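Local coordinates for OTU domain-containing protein wMelOTU (Wolbachia pipientis wMel, PDB 6W9O) that is a bacterial OTU-family deubiquitinase, a cysteine protease of clan CA that probably acts as an effector by removing ubiquitin from its substrates, at residues 58-63 with 192-197. Residues are numbered along the deposited sequence; the frame is centred on the assembly and turned at random. Where two conformers were deposited one is given.
Sequences FRQSLE and FEPLLD
Q60 reaches across from helix 53-66 and sets its side chain obliquely alongside the CB-CG edge of the P194 ring, with Q60 CB 4.0 Å from P194 CB and the amide OE1 3.7 Å from P194 CG. Because Q60 CG stands beside its own backbone N (chi1 -72°) and the chain beyond is extended (chi2 -178°), the amide is carried out to P194 CG, with its oxygen also beside L196: Q60 OE1 lies 3.8 Å from L196 CD1, and the two side chains meet at about a right angle. The amide's NE2 is hydrogen-bonded to the carbonyl O of Q46, outside the two segments. Here the helix packs against the sheet of the OTU fold: the axes of the two short segments run nearly parallel, 13° apart at a closest approach of 7.4 Å, and strand 191-197 is itself flanked by strands 42-44 and 181-188. At S61 the backbones come nearest, its CA 6.0 Å from P194 CA, while CD2 of L196 settles 3.9 Å from S61 CA. The hydroxyl is too far from L195 O for a direct bond, 4.4 Å from OG, and one water spans the interval, 2.7 Å from S61 OG and donating to L195 O. A second hydrogen bond joins OG to the backbone N of H183 on the adjoining strand.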
loop_
_atom_site.group_PDB
_atom_site.type_symbol
_atom_site.label_atom_id
_atom_site.label_comp_id
_atom_site.label_asym_id
_atom_site.label_seq_id
_atom_site.Cartn_x
_atom_site.Cartn_y
_atom_site.Cartn_z
ATOM N N PHE A 58 4.152 -1.358 -1.619
ATOM C CA PHE A 58 4.040 0.051 -1.229
ATOM C C PHE A 58 5.415 0.694 -1.133
ATOM O O PHE A 58 5.621 1.801 -1.637
ATOM C CB PHE A 58 3.313 0.126 0.131
ATOM C CG PHE A 58 2.954 1.523 0.578
ATOM C CD1 PHE A 58 1.641 2.007 0.424
ATOM C CD2 PHE A 58 3.912 2.353 1.192
ATOM C CE1 PHE A 58 1.329 3.315 0.829
ATOM C CE2 PHE A 58 3.557 3.640 1.628
ATOM C CZ PHE A 58 2.258 4.105 1.382
ATOM N N ARG A 59 6.367 0.015 -0.498
ATOM C CA ARG A 59 7.740 0.556 -0.362
ATOM C C ARG A 59 8.346 0.871 -1.717
ATOM O O ARG A 59 9.036 1.901 -1.859
ATOM C CB ARG A 59 8.621 -0.530 0.322
ATOM C CG ARG A 59 10.138 -0.339 0.163
ATOM C CD ARG A 59 10.882 -1.505 0.739
ATOM N NE ARG A 59 11.029 -2.568 -0.251
ATOM C CZ ARG A 59 11.915 -2.580 -1.253
ATOM N NH1 ARG A 59 12.728 -1.542 -1.483
ATOM N NH2 ARG A 59 11.989 -3.656 -2.036
ATOM N N GLN A 60 8.210 -0.052 -2.691
ATOM C CA GLN A 60 8.903 0.165 -3.957
ATOM C C GLN A 60 8.303 1.338 -4.693
ATOM O O GLN A 60 9.042 2.136 -5.307
ATOM C CB GLN A 60 8.853 -1.094 -4.814
ATOM C CG GLN A 60 9.763 -2.230 -4.262
ATOM C CD GLN A 60 9.690 -3.415 -5.173
ATOM O OE1 GLN A 60 9.992 -3.309 -6.364
ATOM N NE2 GLN A 60 9.241 -4.568 -4.645
ATOM N N SER A 61 6.975 1.457 -4.702
ATOM C CA SER A 61 6.377 2.580 -5.429
ATOM C C SER A 61 6.667 3.885 -4.702
ATOM O O SER A 61 6.994 4.911 -5.343
ATOM C CB SER A 61 4.862 2.304 -5.581
ATOM O OG SER A 61 4.204 3.466 -6.109
ATOM N N LEU A 62 6.653 3.864 -3.356
ATOM C CA LEU A 62 7.006 5.064 -2.585
ATOM C C LEU A 62 8.406 5.535 -2.923
ATOM O O LEU A 62 8.644 6.739 -3.126
ATOM C CB LEU A 62 6.898 4.771 -1.081
ATOM C CG LEU A 62 7.186 5.968 -0.157
ATOM C CD1 LEU A 62 6.048 6.972 -0.261
ATOM C CD2 LEU A 62 7.413 5.477 1.281
ATOM N N GLU A 63 9.367 4.610 -2.993
ATOM C CA GLU A 63 10.738 5.035 -3.236
ATOM C C GLU A 63 10.849 5.636 -4.637
ATOM O O GLU A 63 11.516 6.667 -4.845
ATOM C CB GLU A 63 11.708 3.856 -3.085
ATOM C CG GLU A 63 13.152 4.363 -3.353
ATOM C CD GLU A 63 14.242 3.324 -3.184
ATOM O OE1 GLU A 63 13.937 2.200 -2.657
ATOM O OE2 GLU A 63 15.395 3.600 -3.512
ATOM N N PHE A 192 -0.276 -8.698 -3.735
ATOM C CA PHE A 192 0.031 -7.410 -4.353
ATOM C C PHE A 192 1.402 -7.439 -5.000
ATOM O O PHE A 192 2.310 -8.146 -4.563
ATOM C CB PHE A 192 0.054 -6.313 -3.273
ATOM C CG PHE A 192 -1.288 -6.128 -2.617
ATOM C CD1 PHE A 192 -2.264 -5.381 -3.247
ATOM C CD2 PHE A 192 -1.552 -6.735 -1.398
ATOM C CE1 PHE A 192 -3.526 -5.260 -2.687
ATOM C CE2 PHE A 192 -2.832 -6.645 -0.804
ATOM C CZ PHE A 192 -3.834 -5.886 -1.456
ATOM N N GLU A 193 1.552 -6.606 -6.036
ATOM C CA GLU A 193 2.841 -6.293 -6.660
ATOM C C GLU A 193 2.881 -4.799 -6.861
ATOM O O GLU A 193 1.841 -4.142 -6.967
ATOM C CB GLU A 193 2.942 -6.951 -8.039
ATOM C CG GLU A 193 3.125 -8.492 -8.042
ATOM C CD GLU A 193 2.374 -9.153 -9.219
ATOM O OE1 GLU A 193 1.152 -8.926 -9.347
ATOM O OE2 GLU A 193 2.983 -9.868 -10.020
ATOM N N PRO A 194 4.072 -4.190 -6.921
ATOM C CA PRO A 194 4.166 -2.754 -7.190
ATOM C C PRO A 194 3.906 -2.519 -8.683
ATOM O O PRO A 194 4.282 -3.305 -9.552
ATOM C CB PRO A 194 5.638 -2.425 -6.837
ATOM C CG PRO A 194 6.375 -3.676 -7.177
ATOM C CD PRO A 194 5.398 -4.832 -6.741
ATOM N N LEU A 195 3.269 -1.355 -8.998
ATOM C CA LEU A 195 3.162 -0.913 -10.392
ATOM C C LEU A 195 4.159 0.228 -10.557
ATOM O O LEU A 195 3.994 1.268 -9.927
ATOM C CB LEU A 195 1.743 -0.443 -10.681
ATOM C CG LEU A 195 1.551 -0.047 -12.143
ATOM C CD1 LEU A 195 1.386 -1.336 -12.963
ATOM C CD2 LEU A 195 0.321 0.850 -12.332
ATOM N N LEU A 196 5.211 -0.007 -11.352
ATOM C CA LEU A 196 6.336 0.937 -11.409
ATOM C C LEU A 196 6.380 1.584 -12.776
ATOM O O LEU A 196 5.726 1.157 -13.716
ATOM C CB LEU A 196 7.636 0.193 -11.090
ATOM C CG LEU A 196 7.668 -0.470 -9.691
ATOM C CD1 LEU A 196 8.851 -1.410 -9.473
ATOM C CD2 LEU A 196 7.632 0.611 -8.603
ATOM N N ASP A 197 7.200 2.635 -12.900
ATOM C CA ASP A 197 7.250 3.471 -14.108
ATOM C C ASP A 197 8.619 3.311 -14.734
ATOM O O ASP A 197 9.640 3.614 -14.088
ATOM C CB ASP A 197 7.013 4.912 -13.659
ATOM C CG ASP A 197 6.942 5.901 -14.784
ATOM O OD1 ASP A 197 6.500 7.024 -14.469
ATOM O OD2 ASP A 197 7.307 5.606 -15.939
HETATM O O HOH W 1 4.690 3.648 -8.798
#